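Local coordinates for protein Phenylalanine/tyrosine ammonia-lyase (Rhodosporidium toruloides, PDB 1Y2M) that catalyses the non-oxidative deamination of L-phenylalanine and L-tyrosine to trans-cinnamic and p-coumaric acid, working as a homotetramer, at residues L62-L67 with V173-R178; A75-R80 with E163-G167; R80-V84 with T192-N196; H381-L386 with N420-T425. One frame throughout, in Å; residues are numbered along the deposited sequence.

From the N terminus, the turn after strand 60-62 meets the end of helix 162-176 in interaction 1, closing a loop of over a hundred residues. Interaction 2, from the end of helix 69-77 to the start of helix 162-176, is nested inside that loop. Residues 80-84 pair with helix 185-197 in interaction 3, which crosses both earlier contacts; it shares Arg-80 and a water with interaction 2 and touches interaction 1 where Leu-62 packs on Val-82. Together these three tie the small parallel sheet and helix 69-77 to helices 162-176 and 185-197. Interaction 4 follows in series, closing a 33-residue loop between helices 368-391 and 416-443, its centre about 20 Å or more from the other centres.

Interaction 1: residues L62-L67 with V173-R178; sequences LDGYSL and VNSLTR
Gly-64 lies against the end of helix 162-176, in the loop after strand 60-62, where Asp-63 forms an Asx turn, and is held there at both of its backbone polar atoms. Its N donates to Asn-174 OD1 over 3.0 Å, meeting the amide oxygen from well above the carbonyl plane. Its O accepts from Arg-178 NH1 at 2.9 Å, the acceptor lying near the guanidinium plane. Glycine suits this place: a side chain here would collide with Arg-178 CG and Thr-177 OG1. Asn-174 reaches the turn because CG stands anti to its backbone N (chi1 -170°), which carries the amide in between Gly-64 and Leu-67, whose CD2 rests 3.8 Å from Asn-174 CB. Beside it Leu-62 CD1 meets Val-173 CG1 at 3.6 Å, the two side chains crossing at about a right angle. On the other flank the Tyr-65 ring takes Arg-178 NH1 over one face, displaced toward the rim, in an off-centre cation-pi contact with ring and guanidinium planes 50° apart.

The second shell fixes these groups. Arg-178 is anchored through NE to Thr-394 and through NH2 to the carbonyl of Thr-319 of a second subunit, so the contact borders a subunit interface. Thr-177 OG1 turns back to Asn-174 O, and a water joins the carbonyls of Asp-63 and Thr-177. Within the turn, Asp-63 OD1 accepts from the N atoms of both Tyr-65 and Ser-66, while OD2 receives Ser-66 OG. A further water ties Asp-63 to the helix, donating to Asn-174 OD1 at 2.7 Å.

Interaction 2: residues A75-R80 with E163-G167; sequences AARKGR and EVVRG
Arg-166, on helix 162-176, reaches over the C-terminal end of helix 69-77 and grips one carbonyl there, a side-chain to main-chain link between two helices. NE and NH2 both donate to Ala-75 O, at 3.0 and 2.8 Å, lying in the carbonyl plane and approaching side-on. A bend at chi3 (54°) turns the guanidinium back toward this oxygen, and the helix end would probably reinforce the bond, since it carries the negative end of the helix dipole.

The close part of the contact lies beneath, where Ala-76 CB sits 3.3 Å from Glu-163 O and also touches Gly-167 N. A side chain at Gly-167 would press on Ala-76 CB.

Toward solvent the packing gives way to a salt bridge between partly exposed residues. Arg-77 NE and NH2 each take one carboxylate oxygen of Glu-163, NE binding OE1 at 2.7 Å from above the carboxylate plane and NH2 binding OE2 on its syn side. Asp-285 of helix 273-303 is a second acidic partner of Arg-77, through NH1. A leucine in place of Arg-77 would probably leave the carboxylates of Glu-163 and Asp-285 without this shared cation and free the Glu-163 side chain to turn.

Arg-166 is itself shared, its NH1 bonding to Leu-195 O of the next helix. On the loop side a water donates to Arg-80 O and accepts from Arg-166 NH2, at 3.0 Å from that nitrogen.

Interaction 3: residues R80-V84 with T192-N196; sequences RPVRV and TNFLN
Asn-196 grips the backbone of Val-82 with both ends of its side-chain amide. From CB, CG goes anti to the carbonyl carbon (chi1 -63°), which brings the amide alongside the strand, CG itself coming 3.4 Å from Val-82 O. There the side chain divides. OD1 accepts from Val-82 N at 2.8 Å, in a bond of 162° whose donor is tilted only a little from the carbonyl plane, and the same oxygen comes close to Pro-81 CA. ND2 donates to Val-82 O at 2.7 Å, with the acceptor close to the amide plane. Two nearly straight bonds to one residue fix the rotation of the amide and satisfy N and O of Val-82 on the flank that faces the helix. OD1 also receives a water that donates to Arg-80 O, while ND2 is brushed by Arg-83 CG.

Apolar contacts flank this grip. Val-82 CB lies 4.1 Å from Leu-195 CD1, and one turn back along the helix Thr-192 CB rests on Val-82 O at 3.5 Å. Further on, a water bridges Val-84 N and Thr-192 OG1, whose hydroxyl also bonds to Glu-189 O.

The other edge of the strand is occupied by strand 60-62, through backbone bonds of Pro-81 and Arg-83. The strand and helix segments run nearly antiparallel, at 162° with axes 7.8 Å apart; in the way a neighbouring strand residue would, the amide takes both N and O of Val-82 on the side away from strand 60-62, and so joins helix 185-197 to the edge of a two-stranded parallel sheet.

Interaction 4: residues H381-L386 with N420-T425; sequences HAHAVL and NTMEKT
Thr-421 carries the largest share of this helix-helix contact and fits among Ala-382, Val-385 and Leu-386. Its CB lies 3.7 Å from Ala-382 CB, while CG2 meets Val-385 CG1 at 3.7 Å, the two side chains sliding past each other in opposite directions. OG1 is turned back between the backbone N and carbonyl carbon (chi1 67°), where it bonds to Val-418 O and lets Leu-386 CD2 lie against it at 3.8 Å. A glycine in place of Leu-386 would probably open a gap over Thr-421 OG1 and deprive the selenomethionine methyl, Met-422 CE, of an apolar neighbour.

Ala-382 CB also touches Lys-424 NZ, on a chain bent at chi3 and chi4 so that the ammonium reaches Asp-378 O. A water collects His-381 ND1 and Lys-424 NZ. This water donates to Asn-420 OD1 at 2.9 Å. His-381 NE2 bonds to Ser-377 of a second subunit, and Asn-420 ND2 to Asp-378 of that subunit.

The two segments are antiparallel, at 161° with axes 9.7 Å apart, within the helical bundle of this lyase family: helix 273-303 touches Leu-386, Met-422 and Thr-425, helix 69-77 also reaches Leu-386, and helix 506-560 packs against Met-422 and Thr-425.

Interaction 1: residues L62-L67 with V173-R178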
loop_
_atom_site.group_PDB
_atom_site.type_symbol
_atom_site.label_atom_id
_atom_site.label_comp_id
_atom_site.label_asym_id
_atom_site.label_seq_id
_atom_site.Cartn_x
_atom_site.Cartn_y
_atom_site.Cartn_z
ATOM N N LEU B 62 -30.400 20.528 19.014
ATOM C CA LEU B 62 -29.025 20.905 18.691
ATOM C C LEU B 62 -28.670 22.261 19.295
ATOM O O LEU B 62 -29.367 23.259 19.081
ATOM C CB LEU B 62 -28.849 20.978 17.178
ATOM C CG LEU B 62 -29.106 19.670 16.463
ATOM C CD1 LEU B 62 -28.960 19.845 14.958
ATOM C CD2 LEU B 62 -28.204 18.565 17.014
ATOM N N ASP B 63 -27.597 22.275 20.084
ATOM C CA ASP B 63 -27.181 23.478 20.761
ATOM C C ASP B 63 -25.743 23.885 20.476
ATOM O O ASP B 63 -25.269 24.836 21.064
ATOM C CB ASP B 63 -27.421 23.376 22.286
ATOM C CG ASP B 63 -26.615 22.268 22.947
ATOM O OD1 ASP B 63 -25.484 21.999 22.534
ATOM O OD2 ASP B 63 -27.098 21.654 23.911
ATOM N N GLY B 64 -25.073 23.190 19.557
ATOM C CA GLY B 64 -23.693 23.518 19.194
ATOM C C GLY B 64 -22.607 22.798 20.005
ATOM O O GLY B 64 -21.437 22.830 19.634
ATOM N N TYR B 65 -22.965 22.130 21.093
ATOM C CA TYR B 65 -21.967 21.579 22.053
ATOM C C TYR B 65 -22.268 20.162 22.586
ATOM O O TYR B 65 -21.333 19.431 22.921
ATOM C CB TYR B 65 -21.809 22.533 23.256
ATOM C CG TYR B 65 -21.215 23.854 22.906
ATOM C CD1 TYR B 65 -19.854 24.099 23.086
ATOM C CD2 TYR B 65 -21.997 24.870 22.365
ATOM C CE1 TYR B 65 -19.294 25.338 22.730
ATOM C CE2 TYR B 65 -21.452 26.074 21.977
ATOM C CZ TYR B 65 -20.102 26.304 22.148
ATOM O OH TYR B 65 -19.602 27.499 21.741
ATOM N N SER B 66 -23.560 19.805 22.698
ATOM C CA SER B 66 -24.038 18.582 23.344
ATOM C C SER B 66 -24.098 17.383 22.452
ATOM O O SER B 66 -24.244 16.257 22.932
ATOM C CB SER B 66 -25.482 18.793 23.894
ATOM O OG SER B 66 -25.513 19.793 24.868
ATOM N N LEU B 67 -24.094 17.613 21.139
ATOM C CA LEU B 67 -24.354 16.546 20.196
ATOM C C LEU B 67 -23.311 15.460 20.366
ATOM O O LEU B 67 -22.114 15.752 20.360
ATOM C CB LEU B 67 -24.275 17.088 18.783
ATOM C CG LEU B 67 -24.453 16.135 17.625
ATOM C CD1 LEU B 67 -25.828 15.530 17.698
ATOM C CD2 LEU B 67 -24.212 16.766 16.252
ATOM N N VAL B 173 -26.009 21.581 10.817
ATOM C CA VAL B 173 -26.827 22.461 11.637
ATOM C C VAL B 173 -26.154 22.735 12.984
ATOM O O VAL B 173 -26.062 23.883 13.431
ATOM C CB VAL B 173 -28.263 21.923 11.852
ATOM C CG1 VAL B 173 -29.018 22.742 12.863
ATOM C CG2 VAL B 173 -29.016 21.889 10.505
ATOM N N ASN B 174 -25.733 21.670 13.648
ATOM C CA ASN B 174 -25.127 21.832 14.953
ATOM C C ASN B 174 -23.958 22.783 14.869
ATOM O O ASN B 174 -23.835 23.660 15.715
ATOM C CB ASN B 174 -24.673 20.492 15.494
ATOM C CG ASN B 174 -24.251 20.557 16.961
ATOM O OD1 ASN B 174 -25.083 20.745 17.835
ATOM N ND2 ASN B 174 -22.951 20.368 17.221
ATOM N N SER B 175 -23.118 22.615 13.852
ATOM C CA SER B 175 -21.879 23.418 13.721
ATOM C C SER B 175 -22.149 24.903 13.455
ATOM O O SER B 175 -21.298 25.780 13.738
ATOM C CB SER B 175 -20.949 22.866 12.640
ATOM O OG SER B 175 -21.507 23.017 11.350
ATOM N N LEU B 176 -23.330 25.200 12.931
ATOM C CA LEU B 176 -23.755 26.598 12.702
ATOM C C LEU B 176 -24.545 27.239 13.852
ATOM O O LEU B 176 -24.732 28.463 13.852
ATOM C CB LEU B 176 -24.555 26.688 11.399
ATOM C CG LEU B 176 -23.778 26.288 10.124
ATOM C CD1 LEU B 176 -24.711 26.216 8.948
ATOM C CD2 LEU B 176 -22.612 27.222 9.800
ATOM N N THR B 177 -24.996 26.428 14.835
ATOM C CA THR B 177 -25.725 26.963 15.970
ATOM C C THR B 177 -24.773 27.644 16.940
ATOM O O THR B 177 -25.208 28.301 17.880
ATOM C CB THR B 177 -26.514 25.929 16.772
ATOM O OG1 THR B 177 -25.607 25.030 17.410
ATOM C CG2 THR B 177 -27.459 25.178 15.877
ATOM N N ARG B 178 -23.478 27.453 16.710
ATOM C CA ARG B 178 -22.447 27.918 17.637
ATOM C C ARG B 178 -22.203 29.413 17.568
ATOM O O ARG B 178 -21.539 29.968 18.441
ATOM C CB ARG B 178 -21.154 27.086 17.438
ATOM C CG ARG B 178 -21.300 25.599 17.788
ATOM C CD ARG B 178 -20.215 24.690 17.207
ATOM N NE ARG B 178 -18.859 25.118 17.538
ATOM C CZ ARG B 178 -18.302 24.987 18.749
ATOM N NH1 ARG B 178 -18.981 24.395 19.726
ATOM N NH2 ARG B 178 -17.057 25.404 18.964
HETATM O O HOH W 1 -25.891 19.929 20.264
HETATM O O HOH W 2 -24.551 27.403 20.553
HETATM O O HOH W 3 -21.077 29.551 21.001
#

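Interaction 2: residues A75-R80 with E163-G167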
loop_
_atom_site.group_PDB
_atom_site.type_symbol
_atom_site.label_atom_id
_atom_site.label_comp_id
_atom_site.label_asym_id
_atom_site.label_seq_id
_atom_site.Cartn_x
_atom_site.Cartn_y
_atom_site.Cartn_z
ATOM N N ALA B 75 -30.189 10.231 14.309
ATOM C CA ALA B 75 -30.778 11.148 13.309
ATOM C C ALA B 75 -30.525 10.612 11.897
ATOM O O ALA B 75 -31.401 10.660 11.055
ATOM C CB ALA B 75 -30.153 12.504 13.457
ATOM N N ALA B 76 -29.325 10.100 11.650
ATOM C CA ALA B 76 -28.962 9.627 10.303
ATOM C C ALA B 76 -29.733 8.379 9.879
ATOM O O ALA B 76 -30.220 8.301 8.745
ATOM C CB ALA B 76 -27.483 9.327 10.214
ATOM N N ARG B 77 -29.767 7.383 10.772
ATOM C CA ARG B 77 -30.345 6.054 10.489
ATOM C C ARG B 77 -31.712 5.742 11.031
ATOM O O ARG B 77 -32.402 4.842 10.507
ATOM C CB ARG B 77 -29.452 5.011 11.102
ATOM C CG ARG B 77 -28.207 4.837 10.356
ATOM C CD ARG B 77 -27.562 3.461 10.747
ATOM N NE ARG B 77 -26.373 3.318 9.926
ATOM C CZ ARG B 77 -25.266 2.684 10.280
ATOM N NH1 ARG B 77 -25.120 2.134 11.480
ATOM N NH2 ARG B 77 -24.276 2.634 9.422
ATOM N N LYS B 78 -32.110 6.382 12.124
ATOM C CA LYS B 78 -33.348 5.991 12.812
ATOM C C LYS B 78 -34.500 6.986 12.727
ATOM O O LYS B 78 -35.514 6.860 13.439
ATOM C CB LYS B 78 -33.090 5.682 14.292
ATOM C CG LYS B 78 -31.918 4.772 14.587
ATOM C CD LYS B 78 -32.201 3.373 14.181
ATOM C CE LYS B 78 -31.079 2.435 14.603
ATOM N NZ LYS B 78 -31.565 1.049 14.498
ATOM N N GLY B 79 -34.368 7.974 11.849
ATOM C CA GLY B 79 -35.428 8.946 11.639
ATOM C C GLY B 79 -35.780 9.835 12.810
ATOM O O GLY B 79 -36.872 10.410 12.853
ATOM N N ARG B 80 -34.860 10.006 13.745
ATOM C CA ARG B 80 -35.131 10.838 14.893
ATOM C C ARG B 80 -35.355 12.273 14.503
ATOM O O ARG B 80 -34.586 12.795 13.681
ATOM C CB ARG B 80 -33.950 10.835 15.827
ATOM C CG ARG B 80 -34.243 11.532 17.144
ATOM C CD ARG B 80 -33.057 11.342 17.986
ATOM N NE ARG B 80 -33.186 11.937 19.315
ATOM C CZ ARG B 80 -32.160 12.015 20.149
ATOM N NH1 ARG B 80 -30.972 11.484 19.804
ATOM N NH2 ARG B 80 -32.321 12.597 21.323
ATOM N N GLU B 163 -28.226 7.874 4.447
ATOM C CA GLU B 163 -27.907 8.052 5.873
ATOM C C GLU B 163 -26.735 9.023 6.068
ATOM O O GLU B 163 -26.680 9.776 7.050
ATOM C CB GLU B 163 -27.613 6.710 6.595
ATOM C CG GLU B 163 -26.449 5.927 6.069
ATOM C CD GLU B 163 -26.103 4.654 6.862
ATOM O OE1 GLU B 163 -27.032 4.027 7.369
ATOM O OE2 GLU B 163 -24.906 4.283 7.022
ATOM N N VAL B 164 -25.772 8.998 5.148
ATOM C CA VAL B 164 -24.626 9.850 5.283
ATOM C C VAL B 164 -25.061 11.285 5.114
ATOM O O VAL B 164 -24.663 12.179 5.862
ATOM C CB VAL B 164 -23.558 9.463 4.252
ATOM C CG1 VAL B 164 -22.477 10.537 4.141
ATOM C CG2 VAL B 164 -22.936 8.115 4.682
ATOM N N VAL B 165 -25.898 11.497 4.113
ATOM C CA VAL B 165 -26.463 12.836 3.860
ATOM C C VAL B 165 -27.257 13.378 5.041
ATOM O O VAL B 165 -27.069 14.531 5.453
ATOM C CB VAL B 165 -27.275 12.916 2.553
ATOM C CG1 VAL B 165 -27.829 14.342 2.364
ATOM C CG2 VAL B 165 -26.406 12.482 1.374
ATOM N N ARG B 166 -28.099 12.531 5.637
ATOM C CA ARG B 166 -28.845 12.945 6.826
ATOM C C ARG B 166 -27.910 13.290 7.986
ATOM O O ARG B 166 -28.097 14.309 8.655
ATOM C CB ARG B 166 -29.776 11.822 7.288
ATOM C CG ARG B 166 -31.057 11.727 6.384
ATOM C CD ARG B 166 -32.048 10.743 6.909
ATOM N NE ARG B 166 -32.428 10.975 8.307
ATOM C CZ ARG B 166 -33.430 11.765 8.696
ATOM N NH1 ARG B 166 -34.147 12.454 7.812
ATOM N NH2 ARG B 166 -33.713 11.926 9.985
ATOM N N GLY B 167 -26.903 12.441 8.231
ATOM C CA GLY B 167 -25.949 12.725 9.293
ATOM C C GLY B 167 -25.215 14.044 9.031
ATOM O O GLY B 167 -24.965 14.815 9.948
HETATM O O HOH W 4 -35.275 14.023 11.442
#

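Interaction 3: residues R80-V84 with T192-N196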
loop_
_atom_site.group_PDB
_atom_site.type_symbol
_atom_site.label_atom_id
_atom_site.label_comp_id
_atom_site.label_asym_id
_atom_site.label_seq_id
_atom_site.Cartn_x
_atom_site.Cartn_y
_atom_site.Cartn_z
ATOM N N ARG B 80 -34.860 10.006 13.745
ATOM C CA ARG B 80 -35.131 10.838 14.893
ATOM C C ARG B 80 -35.355 12.273 14.503
ATOM O O ARG B 80 -34.586 12.795 13.681
ATOM C CB ARG B 80 -33.950 10.835 15.827
ATOM C CG ARG B 80 -34.243 11.532 17.144
ATOM C CD ARG B 80 -33.057 11.342 17.986
ATOM N NE ARG B 80 -33.186 11.937 19.315
ATOM C CZ ARG B 80 -32.160 12.015 20.149
ATOM N NH1 ARG B 80 -30.972 11.484 19.804
ATOM N NH2 ARG B 80 -32.321 12.597 21.323
ATOM N N PRO B 81 -36.392 12.919 15.057
ATOM C CA PRO B 81 -36.611 14.328 14.724
ATOM C C PRO B 81 -35.448 15.181 15.217
ATOM O O PRO B 81 -34.872 14.873 16.254
ATOM C CB PRO B 81 -37.866 14.695 15.506
ATOM C CG PRO B 81 -38.529 13.427 15.797
ATOM C CD PRO B 81 -37.438 12.414 15.955
ATOM N N VAL B 82 -35.147 16.266 14.521
ATOM C CA VAL B 82 -34.009 17.116 14.846
ATOM C C VAL B 82 -34.490 18.561 14.798
ATOM O O VAL B 82 -35.236 18.945 13.881
ATOM C CB VAL B 82 -32.837 16.890 13.854
ATOM C CG1 VAL B 82 -31.692 17.852 14.097
ATOM C CG2 VAL B 82 -32.373 15.469 13.895
ATOM N N ARG B 83 -34.106 19.356 15.789
ATOM C CA ARG B 83 -34.341 20.795 15.740
ATOM C C ARG B 83 -33.220 21.585 16.432
ATOM O O ARG B 83 -32.538 21.089 17.321
ATOM C CB ARG B 83 -35.702 21.136 16.403
ATOM C CG ARG B 83 -36.942 20.717 15.592
ATOM C CD ARG B 83 -38.239 20.809 16.418
ATOM N NE ARG B 83 -39.387 21.378 15.700
ATOM C CZ ARG B 83 -39.525 22.674 15.395
ATOM N NH1 ARG B 83 -38.569 23.554 15.697
ATOM N NH2 ARG B 83 -40.618 23.099 14.758
ATOM N N VAL B 84 -33.043 22.823 16.020
ATOM C CA VAL B 84 -32.243 23.751 16.803
ATOM C C VAL B 84 -32.920 23.935 18.145
ATOM O O VAL B 84 -34.101 24.190 18.226
ATOM C CB VAL B 84 -32.096 25.113 16.109
ATOM C CG1 VAL B 84 -31.352 26.078 17.001
ATOM C CG2 VAL B 84 -31.389 24.953 14.783
ATOM N N THR B 192 -33.253 21.398 9.044
ATOM C CA THR B 192 -33.980 20.538 9.982
ATOM C C THR B 192 -35.363 20.136 9.417
ATOM O O THR B 192 -35.812 19.013 9.632
ATOM C CB THR B 192 -34.045 21.139 11.431
ATOM O OG1 THR B 192 -34.793 22.366 11.405
ATOM C CG2 THR B 192 -32.642 21.391 11.985
ATOM N N ASN B 193 -35.965 21.007 8.627
ATOM C CA ASN B 193 -37.224 20.632 7.944
ATOM C C ASN B 193 -36.994 19.544 6.899
ATOM O O ASN B 193 -37.794 18.603 6.816
ATOM C CB ASN B 193 -37.901 21.830 7.330
ATOM C CG ASN B 193 -38.631 22.685 8.326
ATOM O OD1 ASN B 193 -39.070 22.208 9.384
ATOM N ND2 ASN B 193 -38.783 23.944 7.999
ATOM N N PHE B 194 -35.887 19.591 6.159
ATOM C CA PHE B 194 -35.538 18.468 5.288
ATOM C C PHE B 194 -35.403 17.192 6.081
ATOM O O PHE B 194 -35.948 16.139 5.712
ATOM C CB PHE B 194 -34.261 18.722 4.502
ATOM C CG PHE B 194 -34.476 19.439 3.199
ATOM C CD1 PHE B 194 -35.476 20.371 3.038
ATOM C CD2 PHE B 194 -33.643 19.178 2.144
ATOM C CE1 PHE B 194 -35.624 21.010 1.805
ATOM C CE2 PHE B 194 -33.780 19.801 0.948
ATOM C CZ PHE B 194 -34.769 20.708 0.771
ATOM N N LEU B 195 -34.663 17.243 7.187
ATOM C CA LEU B 195 -34.533 16.051 8.012
ATOM C C LEU B 195 -35.896 15.513 8.473
ATOM O O LEU B 195 -36.152 14.328 8.397
ATOM C CB LEU B 195 -33.629 16.313 9.251
ATOM C CG LEU B 195 -32.116 16.433 8.909
ATOM C CD1 LEU B 195 -31.369 17.151 10.021
ATOM C CD2 LEU B 195 -31.503 15.079 8.655
ATOM N N ASN B 196 -36.726 16.395 8.988
ATOM C CA ASN B 196 -37.932 15.978 9.696
ATOM C C ASN B 196 -39.018 15.549 8.745
ATOM O O ASN B 196 -39.927 14.855 9.151
ATOM C CB ASN B 196 -38.398 17.057 10.650
ATOM C CG ASN B 196 -37.377 17.330 11.740
ATOM O OD1 ASN B 196 -36.593 16.450 12.085
ATOM N ND2 ASN B 196 -37.390 18.539 12.290
HETATM O O HOH W 4 -35.275 14.023 11.442
HETATM O O HOH W 5 -34.675 23.748 13.857
#

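Interaction 4: residues H381-L386 with N420-T425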
loop_
_atom_site.group_PDB
_atom_site.type_symbol
_atom_site.label_atom_id
_atom_site.label_comp_id
_atom_site.label_asym_id
_atom_site.label_seq_id
_atom_site.Cartn_x
_atom_site.Cartn_y
_atom_site.Cartn_z
ATOM N N HIS B 381 -9.909 6.263 21.038
ATOM C CA HIS B 381 -9.322 7.549 20.646
ATOM C C HIS B 381 -10.114 8.213 19.517
ATOM O O HIS B 381 -10.534 9.400 19.612
ATOM C CB HIS B 381 -7.872 7.313 20.197
ATOM C CG HIS B 381 -7.110 8.570 19.923
ATOM N ND1 HIS B 381 -7.186 9.235 18.716
ATOM C CD2 HIS B 381 -6.211 9.252 20.673
ATOM C CE1 HIS B 381 -6.373 10.287 18.753
ATOM N NE2 HIS B 381 -5.779 10.321 19.917
ATOM N N ALA B 382 -10.407 7.444 18.480
ATOM C CA ALA B 382 -11.202 7.962 17.386
ATOM C C ALA B 382 -12.547 8.503 17.871
ATOM O O ALA B 382 -13.032 9.557 17.405
ATOM C CB ALA B 382 -11.439 6.918 16.361
ATOM N N HIS B 383 -13.146 7.803 18.827
ATOM C CA HIS B 383 -14.431 8.245 19.370
ATOM C C HIS B 383 -14.238 9.646 20.006
ATOM O O HIS B 383 -15.085 10.555 19.875
ATOM C CB HIS B 383 -14.915 7.268 20.454
ATOM C CG HIS B 383 -16.378 7.326 20.655
ATOM N ND1 HIS B 383 -17.232 6.461 20.011
ATOM C CD2 HIS B 383 -17.150 8.152 21.394
ATOM C CE1 HIS B 383 -18.473 6.747 20.363
ATOM N NE2 HIS B 383 -18.451 7.770 21.199
ATOM N N ALA B 384 -13.155 9.832 20.755
ATOM C CA ALA B 384 -12.932 11.142 21.366
ATOM C C ALA B 384 -12.772 12.222 20.297
ATOM O O ALA B 384 -13.344 13.313 20.415
ATOM C CB ALA B 384 -11.739 11.093 22.244
ATOM N N VAL B 385 -12.029 11.910 19.237
ATOM C CA VAL B 385 -11.783 12.887 18.143
ATOM C C VAL B 385 -13.101 13.255 17.441
ATOM O O VAL B 385 -13.443 14.449 17.224
ATOM C CB VAL B 385 -10.714 12.344 17.168
ATOM C CG1 VAL B 385 -10.596 13.232 15.965
ATOM C CG2 VAL B 385 -9.410 12.137 17.885
ATOM N N LEU B 386 -13.842 12.244 17.002
ATOM C CA LEU B 386 -15.051 12.478 16.218
ATOM C C LEU B 386 -16.122 13.125 17.082
ATOM O O LEU B 386 -16.946 13.888 16.569
ATOM C CB LEU B 386 -15.580 11.181 15.618
ATOM C CG LEU B 386 -14.826 10.590 14.442
ATOM C CD1 LEU B 386 -15.541 9.380 13.867
ATOM C CD2 LEU B 386 -14.654 11.663 13.362
ATOM N N ASN B 420 -7.843 10.997 9.962
ATOM C CA ASN B 420 -7.037 10.258 10.952
ATOM C C ASN B 420 -7.797 9.107 11.566
ATOM O O ASN B 420 -7.303 7.974 11.633
ATOM C CB ASN B 420 -6.560 11.245 12.051
ATOM C CG ASN B 420 -5.800 10.571 13.253
ATOM O OD1 ASN B 420 -6.410 10.319 14.322
ATOM N ND2 ASN B 420 -4.481 10.393 13.116
ATOM N N THR B 421 -9.020 9.369 11.990
ATOM C CA THR B 421 -9.805 8.319 12.617
ATOM C C THR B 421 -10.073 7.181 11.652
ATOM O O THR B 421 -10.120 5.989 12.027
ATOM C CB THR B 421 -11.156 8.815 13.187
ATOM O OG1 THR B 421 -12.065 9.224 12.159
ATOM C CG2 THR B 421 -10.904 9.993 14.144
HETATM N N MSE B 422 -10.298 7.553 10.411
HETATM C CA MSE B 422 -10.677 6.533 9.392
HETATM C C MSE B 422 -9.494 5.653 8.967
HETATM O O MSE B 422 -9.630 4.450 8.759
HETATM C CB MSE B 422 -11.297 7.217 8.223
HETATM C CG MSE B 422 -12.663 7.793 8.543
HETATM SE SE MSE B 422 -13.980 6.400 9.064
HETATM C CE MSE B 422 -13.886 6.415 11.042
ATOM N N GLU B 423 -8.315 6.264 8.832
ATOM C CA GLU B 423 -7.088 5.507 8.451
ATOM C C GLU B 423 -6.864 4.459 9.543
ATOM O O GLU B 423 -6.693 3.261 9.223
ATOM C CB GLU B 423 -5.885 6.425 8.312
ATOM C CG GLU B 423 -5.989 7.513 7.257
ATOM C CD GLU B 423 -5.842 7.035 5.820
ATOM O OE1 GLU B 423 -4.731 7.185 5.299
ATOM O OE2 GLU B 423 -6.814 6.613 5.201
ATOM N N LYS B 424 -6.850 4.900 10.804
ATOM C CA LYS B 424 -6.577 3.997 11.944
ATOM C C LYS B 424 -7.639 2.922 12.085
ATOM O O LYS B 424 -7.358 1.735 12.343
ATOM C CB LYS B 424 -6.480 4.764 13.281
ATOM C CG LYS B 424 -5.412 5.835 13.346
ATOM C CD LYS B 424 -5.698 6.899 14.483
ATOM C CE LYS B 424 -6.331 6.268 15.708
ATOM N NZ LYS B 424 -7.824 5.943 15.702
ATOM N N THR B 425 -8.898 3.312 11.905
ATOM C CA THR B 425 -9.970 2.326 12.060
ATOM C C THR B 425 -9.855 1.270 10.956
ATOM O O THR B 425 -10.108 0.077 11.217
ATOM C CB THR B 425 -11.327 3.033 12.077
ATOM O OG1 THR B 425 -11.370 3.941 13.192
ATOM C CG2 THR B 425 -12.529 2.030 12.134
HETATM O O HOH W 6 -8.150 8.946 16.140
#